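Local atomic coordinates of queuine lyase (PDB entry 6P78), a protein that probably cleaves a C-N bond of queuine by radical chemistry, using S-adenosylmethionine and a [4Fe-4S] cluster. Residues Q63-N66 against Q67-D71; K125-K128 against A129-K133; D149-R152 against N153-N157. One frame throughout, in Å; residues are numbered along the deposited sequence.

Overall arrangement
Each contact lies along one helix of the radical SAM core, contact 3 running past the end of its helix; they follow in series without touching. Contact 1, on helix 63-74, and contact 2, on helix 127-134, have centres 24 Å apart; contact 3, on helix 149-155, lies 28 Å from contact 2 and 34 Å from contact 1, centre to centre. Contact 3 comes nearest to the cofactors: the L156 side chain is about 8 Å from S-adenosylmethionine and that of N157 about 8 Å from the iron-sulfur cluster. The side chain of I127 in contact 2 is about 10 Å from S-adenosylmethionine, and that of N70 in contact 1 about 11 Å from bound queuine.

Contact 1 (Q63-N66 against Q67-D71); sequences QKEN and QKIND
The carbonyl oxygen of N66 takes a 2.8 Å hydrogen bond from N70 N and also meets the N70 side chain. With CG beside its own backbone N (chi1 -70°), N70 lays the face of its amide against that oxygen, so that N66 O stands almost directly over N70 CG at 3.0 Å. The amide edge is thereby left for other partners: OD1 accepts from the backbone N of K41, and ND2 donates to T99 OG1. One turn earlier N66 adopts nearly the same first torsion, and its amide is held by its own bonds. N66 ND2 reaches back to Q63 OE1 over 2.9 Å, nearly straight at 169° and in the amide plane of N66, and it also donates to the carbonyl of D60; Q63 NE2 in turn binds the carbonyl of E94. These bonds fix the flip of the buried N66 amide and tie the helix start to the loops around it. On the exposed side the E65 and K68 chains keep each other company. E65 OE1 lies 4.6 Å from K68 NZ, too long for a salt bridge, though opposite charges this near probably still attract. I69 sets its CG1 3.4 Å from the carbonyl O of E65, the oxygen that accepts a 3.1 Å, nearly straight bond from I69 N. Q67 likewise rests its CB 3.4 Å from Q63 O, while its side chain touches E98 and T99 of helix 97-109. The bonds from residue i+4 back to residue i are those of a regular alpha-helix, here the crossover helix between the parallel strands 35-39 and 83-87, a beta-alpha-beta unit of the partial TIM barrel characteristic of radical SAM enzymes.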
loop_
_atom_site.group_PDB
_atom_site.type_symbol
_atom_site.label_atom_id
_atom_site.label_comp_id
_atom_site.label_asym_id
_atom_site.label_seq_id
_atom_site.Cartn_x
_atom_site.Cartn_y
_atom_site.Cartn_z
ATOM N N GLN A 63 20.302 -5.205 -6.634
ATOM C CA GLN A 63 19.239 -4.878 -7.577
ATOM C C GLN A 63 19.295 -5.747 -8.833
ATOM O O GLN A 63 18.281 -5.907 -9.518
ATOM C CB GLN A 63 19.302 -3.394 -7.956
ATOM C CG GLN A 63 18.896 -2.420 -6.825
ATOM C CD GLN A 63 17.383 -2.299 -6.619
ATOM O OE1 GLN A 63 16.694 -3.293 -6.361
ATOM N NE2 GLN A 63 16.863 -1.068 -6.708
ATOM N N LYS A 64 20.447 -6.323 -9.160
ATOM C CA LYS A 64 20.448 -7.170 -10.344
ATOM C C LYS A 64 19.740 -8.496 -10.077
ATOM O O LYS A 64 19.046 -9.013 -10.956
ATOM C CB LYS A 64 21.873 -7.367 -10.849
ATOM C CG LYS A 64 22.507 -6.058 -11.328
ATOM C CD LYS A 64 22.998 -6.160 -12.774
ATOM C CE LYS A 64 21.833 -6.219 -13.769
ATOM N NZ LYS A 64 21.147 -4.900 -13.966
ATOM N N GLU A 65 19.871 -9.040 -8.866
ATOM C CA GLU A 65 19.096 -10.217 -8.496
ATOM C C GLU A 65 17.616 -9.878 -8.341
ATOM O O GLU A 65 16.750 -10.672 -8.724
ATOM C CB GLU A 65 19.648 -10.821 -7.207
ATOM C CG GLU A 65 19.118 -12.212 -6.906
ATOM C CD GLU A 65 19.488 -13.247 -7.975
ATOM O OE1 GLU A 65 18.626 -14.096 -8.292
ATOM O OE2 GLU A 65 20.634 -13.226 -8.490
ATOM N N ASN A 66 17.299 -8.710 -7.769
ATOM C CA ASN A 66 15.900 -8.300 -7.720
ATOM C C ASN A 66 15.299 -8.241 -9.119
ATOM O O ASN A 66 14.159 -8.673 -9.337
ATOM C CB ASN A 66 15.767 -6.943 -7.030
ATOM C CG ASN A 66 16.086 -7.005 -5.567
ATOM O OD1 ASN A 66 16.060 -8.072 -4.956
ATOM N ND2 ASN A 66 16.362 -5.847 -4.978
ATOM N N GLN A 67 16.059 -7.735 -10.086
ATOM C CA GLN A 67 15.511 -7.582 -11.422
ATOM C C GLN A 67 15.202 -8.941 -12.037
ATOM O O GLN A 67 14.160 -9.115 -12.685
ATOM C CB GLN A 67 16.485 -6.796 -12.302
ATOM C CG GLN A 67 15.852 -6.284 -13.586
ATOM C CD GLN A 67 16.120 -7.166 -14.781
ATOM O OE1 GLN A 67 15.193 -7.721 -15.382
ATOM N NE2 GLN A 67 17.387 -7.279 -15.157
ATOM N N LYS A 68 16.081 -9.920 -11.810
ATOM C CA LYS A 68 15.881 -11.262 -12.357
ATOM C C LYS A 68 14.629 -11.904 -11.768
ATOM O O LYS A 68 13.817 -12.497 -12.494
ATOM C CB LYS A 68 17.120 -12.113 -12.068
ATOM C CG LYS A 68 17.342 -13.270 -13.003
ATOM C CD LYS A 68 18.414 -14.211 -12.454
ATOM C CE LYS A 68 18.207 -15.642 -12.942
ATOM N NZ LYS A 68 17.285 -16.421 -12.067
ATOM N N ILE A 69 14.471 -11.800 -10.441
ATOM C CA ILE A 69 13.268 -12.271 -9.755
ATOM C C ILE A 69 12.035 -11.540 -10.278
ATOM O O ILE A 69 11.002 -12.152 -10.578
ATOM C CB ILE A 69 13.418 -12.077 -8.232
ATOM C CG1 ILE A 69 14.466 -13.021 -7.645
ATOM C CG2 ILE A 69 12.073 -12.242 -7.508
ATOM C CD1 ILE A 69 13.968 -14.436 -7.410
ATOM N N ASN A 70 12.117 -10.209 -10.370
ATOM C CA ASN A 70 10.962 -9.427 -10.800
ATOM C C ASN A 70 10.562 -9.759 -12.228
ATOM O O ASN A 70 9.368 -9.759 -12.560
ATOM C CB ASN A 70 11.266 -7.945 -10.675
ATOM C CG ASN A 70 11.347 -7.504 -9.238
ATOM O OD1 ASN A 70 10.924 -8.234 -8.339
ATOM N ND2 ASN A 70 11.897 -6.317 -9.011
ATOM N N ASP A 71 11.538 -10.035 -13.092
ATOM C CA ASP A 71 11.189 -10.242 -14.489
ATOM C C ASP A 71 10.316 -11.472 -14.670
ATOM O O ASP A 71 9.452 -11.482 -15.554
ATOM C CB ASP A 71 12.444 -10.363 -15.356
ATOM C CG ASP A 71 12.264 -9.712 -16.713
ATOM O OD1 ASP A 71 11.938 -8.506 -16.746
ATOM O OD2 ASP A 71 12.435 -10.399 -17.743
#

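Contact 2 (K125-K128 against A129-K133); sequences KKIK and ALREK
K128 and E132, one turn further on, run abreast, with K128 CG 3.4 Å from E132 OE1. The contact is made by the lysine's methylene groups, for the chain bends at chi3 and chi4 and leaves NZ 5.5 Å from E132 OE1, too far for an ion pair. E132 also brings its CG within 3.2 Å of K128 O, the oxygen that accepts a 3.0 Å bond from E132 N. R131, extended from CG to NE, passes I127; the nearest approach to the I127 methyl CG2 is doubtful, as that isoleucine has two conformers. The R131 guanidinium is held beyond the helix by a salt bridge to D173 and by the carbonyls of I138 and D171. L130 N bonds only weakly to K126 O, and a water bridges K125 O, 2.7 Å away, and A129 N, 2.9 Å away, filling in for a direct bond there. Helix 127-134 joins the parallel strands 114-118 and 137-141 in a beta-alpha-beta unit, I127 and R131 lying on V140 of the latter strand, L130 on F92 and F93, and K133 forming a salt bridge with E101 and a cation-pi contact with Y104 of helix 97-109.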
loop_
_atom_site.group_PDB
_atom_site.type_symbol
_atom_site.label_atom_id
_atom_site.label_comp_id
_atom_site.label_asym_id
_atom_site.label_seq_id
_atom_site.Cartn_x
_atom_site.Cartn_y
_atom_site.Cartn_z
ATOM N N LYS A 125 7.526 14.544 -3.306
ATOM C CA LYS A 125 7.907 15.453 -4.377
ATOM C C LYS A 125 8.315 14.731 -5.660
ATOM O O LYS A 125 8.469 15.389 -6.695
ATOM C CB LYS A 125 9.051 16.360 -3.896
ATOM C CG LYS A 125 8.687 17.207 -2.689
ATOM C CD LYS A 125 7.688 18.265 -3.066
ATOM C CE LYS A 125 7.415 19.184 -1.894
ATOM N NZ LYS A 125 6.017 18.979 -1.476
ATOM N N LYS A 126 8.477 13.405 -5.634
ATOM C CA LYS A 126 8.838 12.655 -6.827
ATOM C C LYS A 126 7.623 12.175 -7.610
ATOM O O LYS A 126 7.778 11.700 -8.745
ATOM C CB LYS A 126 9.695 11.436 -6.444
ATOM C CG LYS A 126 11.080 11.796 -5.921
ATOM C CD LYS A 126 11.984 10.587 -5.826
ATOM C CE LYS A 126 12.987 10.560 -6.965
ATOM N NZ LYS A 126 14.050 11.596 -6.804
ATOM N N ILE A 127 6.425 12.312 -7.043
ATOM C CA ILE A 127 5.234 11.719 -7.643
ATOM C C ILE A 127 4.870 12.420 -8.948
ATOM O O ILE A 127 4.481 11.769 -9.931
ATOM C CB ILE A 127 4.071 11.751 -6.636
ATOM C CG1 ILE A 127 4.451 11.029 -5.336
ATOM C CG2 ILE A 127 2.803 11.122 -7.237
ATOM C CD1 ILE A 127 4.752 9.587 -5.500
ATOM N N LYS A 128 4.964 13.754 -8.980
ATOM C CA LYS A 128 4.542 14.494 -10.168
ATOM C C LYS A 128 5.302 14.034 -11.410
ATOM O O LYS A 128 4.710 13.829 -12.475
ATOM C CB LYS A 128 4.728 15.997 -9.949
ATOM C CG LYS A 128 4.476 16.832 -11.195
ATOM C CD LYS A 128 4.227 18.322 -10.879
ATOM C CE LYS A 128 4.768 18.759 -9.515
ATOM N NZ LYS A 128 6.257 18.885 -9.497
ATOM N N ALA A 129 6.626 13.879 -11.295
ATOM C CA ALA A 129 7.411 13.448 -12.448
ATOM C C ALA A 129 7.058 12.028 -12.867
ATOM O O ALA A 129 7.105 11.712 -14.061
ATOM C CB ALA A 129 8.904 13.553 -12.144
ATOM N N LEU A 130 6.727 11.162 -11.903
ATOM C CA LEU A 130 6.282 9.814 -12.232
ATOM C C LEU A 130 4.971 9.852 -13.000
ATOM O O LEU A 130 4.828 9.167 -14.017
ATOM C CB LEU A 130 6.138 8.971 -10.967
ATOM C CG LEU A 130 5.914 7.486 -11.271
ATOM C CD1 LEU A 130 7.127 6.919 -11.998
ATOM C CD2 LEU A 130 5.678 6.728 -10.012
ATOM N N ARG A 131 4.017 10.670 -12.548
ATOM C CA ARG A 131 2.754 10.802 -13.265
ATOM C C ARG A 131 2.989 11.254 -14.695
ATOM O O ARG A 131 2.391 10.713 -15.633
ATOM C CB ARG A 131 1.834 11.790 -12.547
ATOM C CG ARG A 131 1.282 11.322 -11.200
ATOM C CD ARG A 131 0.279 12.337 -10.624
ATOM N NE ARG A 131 -0.088 12.047 -9.230
ATOM C CZ ARG A 131 -0.965 11.111 -8.852
ATOM N NH1 ARG A 131 -1.581 10.359 -9.771
ATOM N NH2 ARG A 131 -1.237 10.933 -7.549
ATOM N N GLU A 132 3.867 12.241 -14.881
ATOM C CA GLU A 132 4.105 12.770 -16.221
ATOM C C GLU A 132 4.801 11.754 -17.106
ATOM O O GLU A 132 4.591 11.755 -18.319
ATOM C CB GLU A 132 4.923 14.056 -16.143
ATOM C CG GLU A 132 4.190 15.150 -15.385
ATOM C CD GLU A 132 4.853 16.509 -15.504
ATOM O OE1 GLU A 132 4.686 17.332 -14.572
ATOM O OE2 GLU A 132 5.528 16.757 -16.531
ATOM N N LYS A 133 5.638 10.894 -16.529
ATOM C CA LYS A 133 6.306 9.890 -17.349
ATOM C C LYS A 133 5.323 8.817 -17.796
ATOM O O LYS A 133 5.271 8.467 -18.980
ATOM C CB LYS A 133 7.468 9.259 -16.584
ATOM C CG LYS A 133 8.276 8.290 -17.449
ATOM C CD LYS A 133 9.144 7.365 -16.616
ATOM C CE LYS A 133 9.839 6.336 -17.513
ATOM N NZ LYS A 133 10.627 5.337 -16.737
HETATM O O HOH W 1 8.410 15.060 -9.386
#

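Contact 3 (D149-R152 against N153-N157); sequences DEMR and NNVLN
The helix widens at its end into a pi-type turn: N153 N and N154 N bond to D149 O and E150 O in the ordinary i+4 manner, whereas L156 N reaches five residues back to M151 O at 2.9 Å. M151 O is doubly gripped, L156 N arriving nearly in line with the C=O bond and V155 N, at 3.3 Å, from above the carbonyl plane. L156 lays its CG 3.4 Å from the same oxygen, and V155 sets its CB equally close to it. M151 passes its sulfur by V155 and its CE methyl by V155 and L156, although its two conformers make those apolar contacts uncertain. E150 and N154, both exposed, lie flank to flank, with N154 ND2 3.7 Å from E150 CG and the carboxylate and amide planes steeply turned (73°). The buried R152 stretches its chain away from the backbone N (chi1 -178°), then bends at chi3 to bring NH2 over the carboxylate plane of D149 to OD1, a 2.8 Å salt bridge. R152 NE donates to the carbonyl of I160 and NH1 to that of T146. N153 runs beside R152 with its amide almost perpendicular to the guanidinium (85°), its ND2 3.8 Å from R152 NH2, and its OD1 accepts from I160 N. N157 leaves helical geometry with positive phi, and its ND2 binds the carbonyl of K49, in the loop carrying the cluster cysteines C45, C50 and C53. The buried arginine charge is thus probably balanced by D149, with backbone carbonyls accepting from NE and NH1, while the polar bonds join the helix end both to the cluster loop and to the segment after K158, a residue that binds S-adenosylmethionine.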
loop_
_atom_site.group_PDB
_atom_site.type_symbol
_atom_site.label_atom_id
_atom_site.label_comp_id
_atom_site.label_asym_id
_atom_site.label_seq_id
_atom_site.Cartn_x
_atom_site.Cartn_y
_atom_site.Cartn_z
ATOM N N ASP A 149 -1.585 12.140 14.828
ATOM C CA ASP A 149 -0.169 12.463 14.641
ATOM C C ASP A 149 0.716 11.712 15.630
ATOM O O ASP A 149 1.747 11.142 15.256
ATOM C CB ASP A 149 0.053 13.966 14.815
ATOM C CG ASP A 149 -0.602 14.797 13.736
ATOM O OD1 ASP A 149 -1.034 14.248 12.689
ATOM O OD2 ASP A 149 -0.687 16.028 13.957
ATOM N N GLU A 150 0.326 11.705 16.911
ATOM C CA GLU A 150 1.190 11.091 17.916
ATOM C C GLU A 150 1.268 9.577 17.755
ATOM O O GLU A 150 2.344 8.986 17.919
ATOM C CB GLU A 150 0.703 11.463 19.309
ATOM C CG GLU A 150 0.953 12.915 19.629
ATOM C CD GLU A 150 -0.172 13.826 19.178
ATOM O OE1 GLU A 150 -1.120 13.358 18.506
ATOM O OE2 GLU A 150 -0.111 15.031 19.510
ATOM N N MET A 151 0.153 8.913 17.465
ATOM C CA MET A 151 0.238 7.473 17.235
ATOM C C MET A 151 1.070 7.177 15.992
ATOM O O MET A 151 1.909 6.274 16.001
ATOM C CB MET A 151 -1.163 6.868 17.111
ATOM C CG MET A 151 -1.171 5.339 16.892
ATOM S SD MET A 151 -1.075 4.424 18.450
ATOM C CE MET A 151 -1.043 2.754 17.787
ATOM N N ARG A 152 0.873 7.955 14.927
ATOM C CA ARG A 152 1.586 7.699 13.677
ATOM C C ARG A 152 3.092 7.894 13.828
ATOM O O ARG A 152 3.884 7.073 13.354
ATOM C CB ARG A 152 1.005 8.588 12.573
ATOM C CG ARG A 152 1.649 8.368 11.175
ATOM C CD ARG A 152 0.995 9.310 10.155
ATOM N NE ARG A 152 1.287 10.738 10.370
ATOM C CZ ARG A 152 0.413 11.615 10.852
ATOM N NH1 ARG A 152 -0.838 11.241 11.187
ATOM N NH2 ARG A 152 0.772 12.880 10.986
ATOM N N ASN A 153 3.518 8.952 14.514
ATOM C CA ASN A 153 4.930 9.298 14.527
ATOM C C ASN A 153 5.653 8.931 15.813
ATOM O O ASN A 153 6.854 8.658 15.767
ATOM C CB ASN A 153 5.099 10.790 14.245
ATOM C CG ASN A 153 4.765 11.120 12.809
ATOM O OD1 ASN A 153 5.075 10.337 11.898
ATOM N ND2 ASN A 153 4.124 12.258 12.587
ATOM N N ASN A 154 4.949 8.849 16.939
ATOM C CA ASN A 154 5.589 8.512 18.204
ATOM C C ASN A 154 5.460 7.042 18.575
ATOM O O ASN A 154 6.252 6.560 19.387
ATOM C CB ASN A 154 5.006 9.350 19.350
ATOM C CG ASN A 154 5.232 10.840 19.163
ATOM O OD1 ASN A 154 6.096 11.246 18.390
ATOM N ND2 ASN A 154 4.463 11.670 19.894
ATOM N N VAL A 155 4.459 6.337 18.067
ATOM C CA VAL A 155 4.270 4.920 18.358
ATOM C C VAL A 155 4.671 4.051 17.174
ATOM O O VAL A 155 5.445 3.107 17.321
ATOM C CB VAL A 155 2.815 4.625 18.775
ATOM C CG1 VAL A 155 2.668 3.154 19.159
ATOM C CG2 VAL A 155 2.375 5.527 19.938
ATOM N N LEU A 156 4.142 4.354 15.991
ATOM C CA LEU A 156 4.408 3.556 14.795
ATOM C C LEU A 156 5.672 3.992 14.071
ATOM O O LEU A 156 6.102 3.298 13.141
ATOM C CB LEU A 156 3.222 3.649 13.828
ATOM C CG LEU A 156 1.867 3.237 14.434
ATOM C CD1 LEU A 156 0.761 3.341 13.397
ATOM C CD2 LEU A 156 1.946 1.825 15.005
ATOM N N ASN A 157 6.228 5.141 14.459
ATOM C CA ASN A 157 7.485 5.681 13.945
ATOM C C ASN A 157 7.483 5.791 12.420
ATOM O O ASN A 157 8.449 5.411 11.750
ATOM C CB ASN A 157 8.682 4.860 14.425
ATOM C CG ASN A 157 9.995 5.619 14.279
ATOM O OD1 ASN A 157 10.055 6.834 14.510
ATOM N ND2 ASN A 157 11.049 4.913 13.874
#